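Local coordinates for glycosyl hydrolases family 31 family protein (Aspergillus niger, PDB 6DRU), which releases alpha-D-xylose from the non-reducing terminal glucose of xyloglucan oligosaccharides, as an alpha-xylosidase of glycoside hydrolase family 31, at residues A[101-106]-A[222-227]; A[145-150]-A[183-188]. All coordinates share one frame; numbering follows the deposited sequence.

Contact 1 (A[101-106]-A[222-227]); sequences RVNDDG and AAQPGD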
# COMPACT_ATOMS: atom_id res chain seq x y z
N ARG A 101 20.67 31.14 -18.67
CA ARG A 101 21.47 32.19 -18.06
C ARG A 101 21.87 33.22 -19.11
O ARG A 101 22.28 32.85 -20.21
CB ARG A 101 22.72 31.63 -17.38
CG ARG A 101 23.81 32.68 -17.20
CD ARG A 101 24.91 32.23 -16.25
NE ARG A 101 25.44 30.92 -16.60
CZ ARG A 101 26.20 30.68 -17.66
NH1 ARG A 101 26.50 31.66 -18.50
NH2 ARG A 101 26.64 29.45 -17.90
N VAL A 102 21.74 34.49 -18.76
CA VAL A 102 22.18 35.58 -19.62
C VAL A 102 23.66 35.82 -19.33
O VAL A 102 24.02 36.29 -18.24
CB VAL A 102 21.35 36.85 -19.40
CG1 VAL A 102 21.99 38.03 -20.11
CG2 VAL A 102 19.93 36.64 -19.89
N ASN A 103 24.52 35.51 -20.30
CA ASN A 103 25.95 35.67 -20.11
C ASN A 103 26.34 37.14 -20.20
O ASN A 103 25.53 38.01 -20.55
CB ASN A 103 26.71 34.85 -21.15
CG ASN A 103 26.23 33.42 -21.23
OD1 ASN A 103 26.06 32.75 -20.22
ND2 ASN A 103 26.01 32.94 -22.45
N ASP A 104 27.61 37.42 -19.89
CA ASP A 104 28.10 38.79 -19.95
C ASP A 104 28.13 39.32 -21.37
O ASP A 104 27.92 40.52 -21.59
CB ASP A 104 29.48 38.88 -19.30
CG ASP A 104 29.46 38.53 -17.83
OD1 ASP A 104 28.43 38.79 -17.16
OD2 ASP A 104 30.48 38.01 -17.32
N ASP A 105 28.39 38.45 -22.35
CA ASP A 105 28.48 38.86 -23.75
C ASP A 105 27.12 38.96 -24.43
O ASP A 105 27.07 39.02 -25.66
CB ASP A 105 29.38 37.89 -24.52
CG ASP A 105 28.81 36.48 -24.58
OD1 ASP A 105 27.85 36.18 -23.84
OD2 ASP A 105 29.31 35.67 -25.39
N GLY A 106 26.02 38.98 -23.67
CA GLY A 106 24.70 39.12 -24.22
C GLY A 106 24.02 37.82 -24.62
O GLY A 106 22.79 37.75 -24.63
N ALA A 222 21.44 30.64 -10.98
CA ALA A 222 22.44 30.70 -12.03
C ALA A 222 23.60 31.62 -11.64
O ALA A 222 23.42 32.58 -10.89
CB ALA A 222 21.84 31.18 -13.35
N ALA A 223 24.78 31.31 -12.18
CA ALA A 223 25.95 32.16 -12.01
C ALA A 223 26.82 32.03 -13.26
O ALA A 223 26.75 31.04 -13.99
CB ALA A 223 26.75 31.78 -10.76
N GLN A 224 27.64 33.06 -13.49
CA GLN A 224 28.52 33.04 -14.65
C GLN A 224 29.54 31.91 -14.53
O GLN A 224 29.98 31.60 -13.42
CB GLN A 224 29.23 34.39 -14.80
CG GLN A 224 28.29 35.56 -15.05
CD GLN A 224 27.49 35.40 -16.32
OE1 GLN A 224 27.95 34.80 -17.29
NE2 GLN A 224 26.28 35.94 -16.33
N PRO A 225 29.92 31.28 -15.64
CA PRO A 225 30.74 30.07 -15.55
C PRO A 225 32.10 30.34 -14.92
O PRO A 225 32.66 31.43 -15.04
CB PRO A 225 30.88 29.63 -17.01
CG PRO A 225 30.59 30.84 -17.81
CD PRO A 225 29.59 31.63 -17.03
N GLY A 226 32.62 29.32 -14.23
CA GLY A 226 33.84 29.44 -13.46
C GLY A 226 33.69 30.17 -12.14
O GLY A 226 34.62 30.13 -11.33
N ASP A 227 32.56 30.82 -11.90
CA ASP A 227 32.37 31.66 -10.72
C ASP A 227 31.58 30.88 -9.66
O ASP A 227 30.40 31.11 -9.41
CB ASP A 227 31.68 32.96 -11.11
CG ASP A 227 31.65 33.98 -9.99
OD1 ASP A 227 31.53 33.57 -8.81
OD2 ASP A 227 31.75 35.19 -10.28
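R101 crosses P225 obliquely, with the proline CD over one face of the guanidinium, 3.4 Å from NH1 and offset toward the rim. The arginine stands at the end of strand 98-102 and reaches the loop between strand 216-222 and helix 228-239, so two sheets of the N-terminal beta region meet here. With CG anti to the backbone N (chi1 158°) and a bend further out at chi3, the chain runs past A222, CB to CB 4.1 Å, and then past the A223 carbonyl. NE lies near that oxygen, but the angle is too poor for a hydrogen bond; NH2 instead bonds to the carbonyl of K185.

Q224 makes the polar link back. Its chain, bent at chi2, brings NE2 to V102 O at 3.0 Å, with an N-H...O angle of 153°. The acceptor lies almost in the plane of the Q224 amide, while the donor is tilted 24° from the carbonyl plane of V102. D104 crosses near this amide, its OD1 3.6 Å from Q224 CD, and the Q224 OE1 approaches N103 CA at 3.6 Å.

The side-chain amide thus donates to a backbone carbonyl where the strand gives way to a turn, while the cationic group contributes its flat face to proline packing: one directional bond works beside contacts that depend mainly on shape.

Contact 2 (A[145-150]-A[183-188]); sequences PDEQIY and SNKGYA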
# COMPACT_ATOMS: atom_id res chain seq x y z
N PRO A 145 26.27 14.96 -21.64
CA PRO A 145 27.28 13.97 -21.24
C PRO A 145 28.52 14.58 -20.62
O PRO A 145 29.21 13.91 -19.84
CB PRO A 145 27.61 13.25 -22.56
CG PRO A 145 26.43 13.49 -23.44
CD PRO A 145 25.94 14.86 -23.08
N ASP A 146 28.83 15.84 -20.95
CA ASP A 146 30.04 16.50 -20.48
C ASP A 146 29.87 17.19 -19.13
O ASP A 146 30.84 17.77 -18.62
CB ASP A 146 30.52 17.51 -21.52
CG ASP A 146 29.49 18.60 -21.80
OD1 ASP A 146 29.38 19.55 -20.99
OD2 ASP A 146 28.78 18.49 -22.82
N GLU A 147 28.68 17.13 -18.53
CA GLU A 147 28.40 17.92 -17.34
C GLU A 147 29.12 17.34 -16.13
O GLU A 147 29.46 16.16 -16.08
CB GLU A 147 26.89 17.97 -17.07
CG GLU A 147 26.43 19.24 -16.39
CD GLU A 147 24.92 19.37 -16.34
OE1 GLU A 147 24.42 20.17 -15.53
OE2 GLU A 147 24.23 18.66 -17.11
N GLN A 148 29.35 18.20 -15.14
CA GLN A 148 30.01 17.82 -13.90
C GLN A 148 29.16 18.26 -12.72
O GLN A 148 28.64 19.39 -12.70
CB GLN A 148 31.41 18.44 -13.81
CG GLN A 148 32.36 17.96 -14.89
CD GLN A 148 33.77 18.48 -14.69
OE1 GLN A 148 34.20 18.73 -13.57
NE2 GLN A 148 34.50 18.64 -15.79
N ILE A 149 29.01 17.38 -11.74
CA ILE A 149 28.16 17.61 -10.58
C ILE A 149 29.03 17.60 -9.33
O ILE A 149 29.75 16.63 -9.08
CB ILE A 149 27.05 16.55 -10.47
CG1 ILE A 149 26.23 16.50 -11.76
CG2 ILE A 149 26.16 16.84 -9.28
CD1 ILE A 149 25.62 17.82 -12.16
N TYR A 150 28.97 18.68 -8.56
CA TYR A 150 29.72 18.82 -7.32
C TYR A 150 28.77 18.97 -6.15
O TYR A 150 27.76 19.68 -6.24
CB TYR A 150 30.66 20.03 -7.37
CG TYR A 150 31.47 20.13 -8.65
CD1 TYR A 150 32.15 19.04 -9.16
CD2 TYR A 150 31.55 21.34 -9.34
CE1 TYR A 150 32.88 19.13 -10.32
CE2 TYR A 150 32.28 21.44 -10.51
CZ TYR A 150 32.95 20.34 -10.99
OH TYR A 150 33.68 20.44 -12.15
N SER A 183 26.67 22.70 -10.72
CA SER A 183 27.06 22.21 -12.03
C SER A 183 28.07 23.16 -12.64
O SER A 183 28.03 24.37 -12.41
CB SER A 183 25.85 22.05 -12.95
OG SER A 183 26.25 21.67 -14.25
N ASN A 184 29.00 22.60 -13.43
CA ASN A 184 29.97 23.44 -14.11
C ASN A 184 29.36 24.26 -15.24
O ASN A 184 30.05 25.13 -15.78
CB ASN A 184 31.13 22.59 -14.64
CG ASN A 184 30.67 21.50 -15.58
OD1 ASN A 184 29.47 21.21 -15.69
ND2 ASN A 184 31.61 20.87 -16.27
N LYS A 185 28.10 24.03 -15.59
CA LYS A 185 27.42 24.89 -16.55
C LYS A 185 27.10 26.26 -15.96
O LYS A 185 26.70 27.16 -16.72
CB LYS A 185 26.13 24.24 -17.03
CG LYS A 185 26.33 23.19 -18.11
CD LYS A 185 25.02 22.83 -18.78
CE LYS A 185 25.23 21.78 -19.86
NZ LYS A 185 23.96 21.11 -20.24
N GLY A 186 27.28 26.45 -14.66
CA GLY A 186 27.03 27.73 -14.04
C GLY A 186 25.68 27.84 -13.37
O GLY A 186 24.99 28.85 -13.52
N TYR A 187 25.29 26.81 -12.64
CA TYR A 187 24.05 26.88 -11.88
C TYR A 187 24.10 25.91 -10.72
O TYR A 187 24.82 24.91 -10.75
CB TYR A 187 22.82 26.60 -12.75
CG TYR A 187 22.65 25.16 -13.18
CD1 TYR A 187 23.29 24.67 -14.31
CD2 TYR A 187 21.83 24.30 -12.46
CE1 TYR A 187 23.13 23.36 -14.71
CE2 TYR A 187 21.67 22.98 -12.85
CZ TYR A 187 22.32 22.52 -13.97
OH TYR A 187 22.16 21.21 -14.37
N ALA A 188 23.33 26.21 -9.68
CA ALA A 188 23.16 25.35 -8.53
C ALA A 188 21.69 24.98 -8.39
O ALA A 188 20.81 25.67 -8.91
CB ALA A 188 23.67 26.02 -7.24
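An ST turn at S183, in the tight connection between antiparallel strands 176-183 and 187-191, meets the lead-in to edge strand 149-151 of the N-terminal beta sheet. I149 and S183 form an antiparallel non-hydrogen-bonded pair, and S183 CA directs a C-H toward Q148 O at 3.3 Å. Just beyond, N184 uses both backbone and side chain: its N makes a weak bond to Q148 O, while OD1 accepts from Q148 N at 3.1 Å, the donor standing well above the amide's carbonyl plane. With N184 CG between the backbone N and the carbonyl carbon (chi1 57°), the N184 side chain crosses that of Q148 at about a right angle, N184 ND2 3.3 Å from Q148 CG.

The buried carboxylate of E147 is reached by an extended chain and held by two hydroxyls. K185 adds a long salt bridge, NZ to OE2 at 4.0 Å, though its NZ also bonds to T144 OG1; these donors and the nearby positive charge would be expected to stabilise an ionised carboxylate. S183 OG, itself accepting from K185 N, donates to the anti lone pair of E147 OE1, and Y187 OH donates to the syn lone pair of that same oxygen, each at 2.7 Å.

Contact 2 lies nested in the chain loop closed by contact 1, and the two touch directly. Besides the arginine's bond to the turn, A223 N probably bonds to G186 O at 2.8 Å, so the segment 183-188 that receives E147 in contact 2 also meets the end of strand 98-102 and the loop after strand 216-222. Both contacts draw on the same sheet, through strands 216-222 and 187-191; contact 1 adds the separate sheet containing 98-102, contact 2 the edge strand 149-151. Place and chemistry differ together: partly buried contact 1 pairs one amide-to-carbonyl bond with proline-guanidinium packing, whereas buried contact 2 places two hydroxyl donors on one carboxylate oxygen.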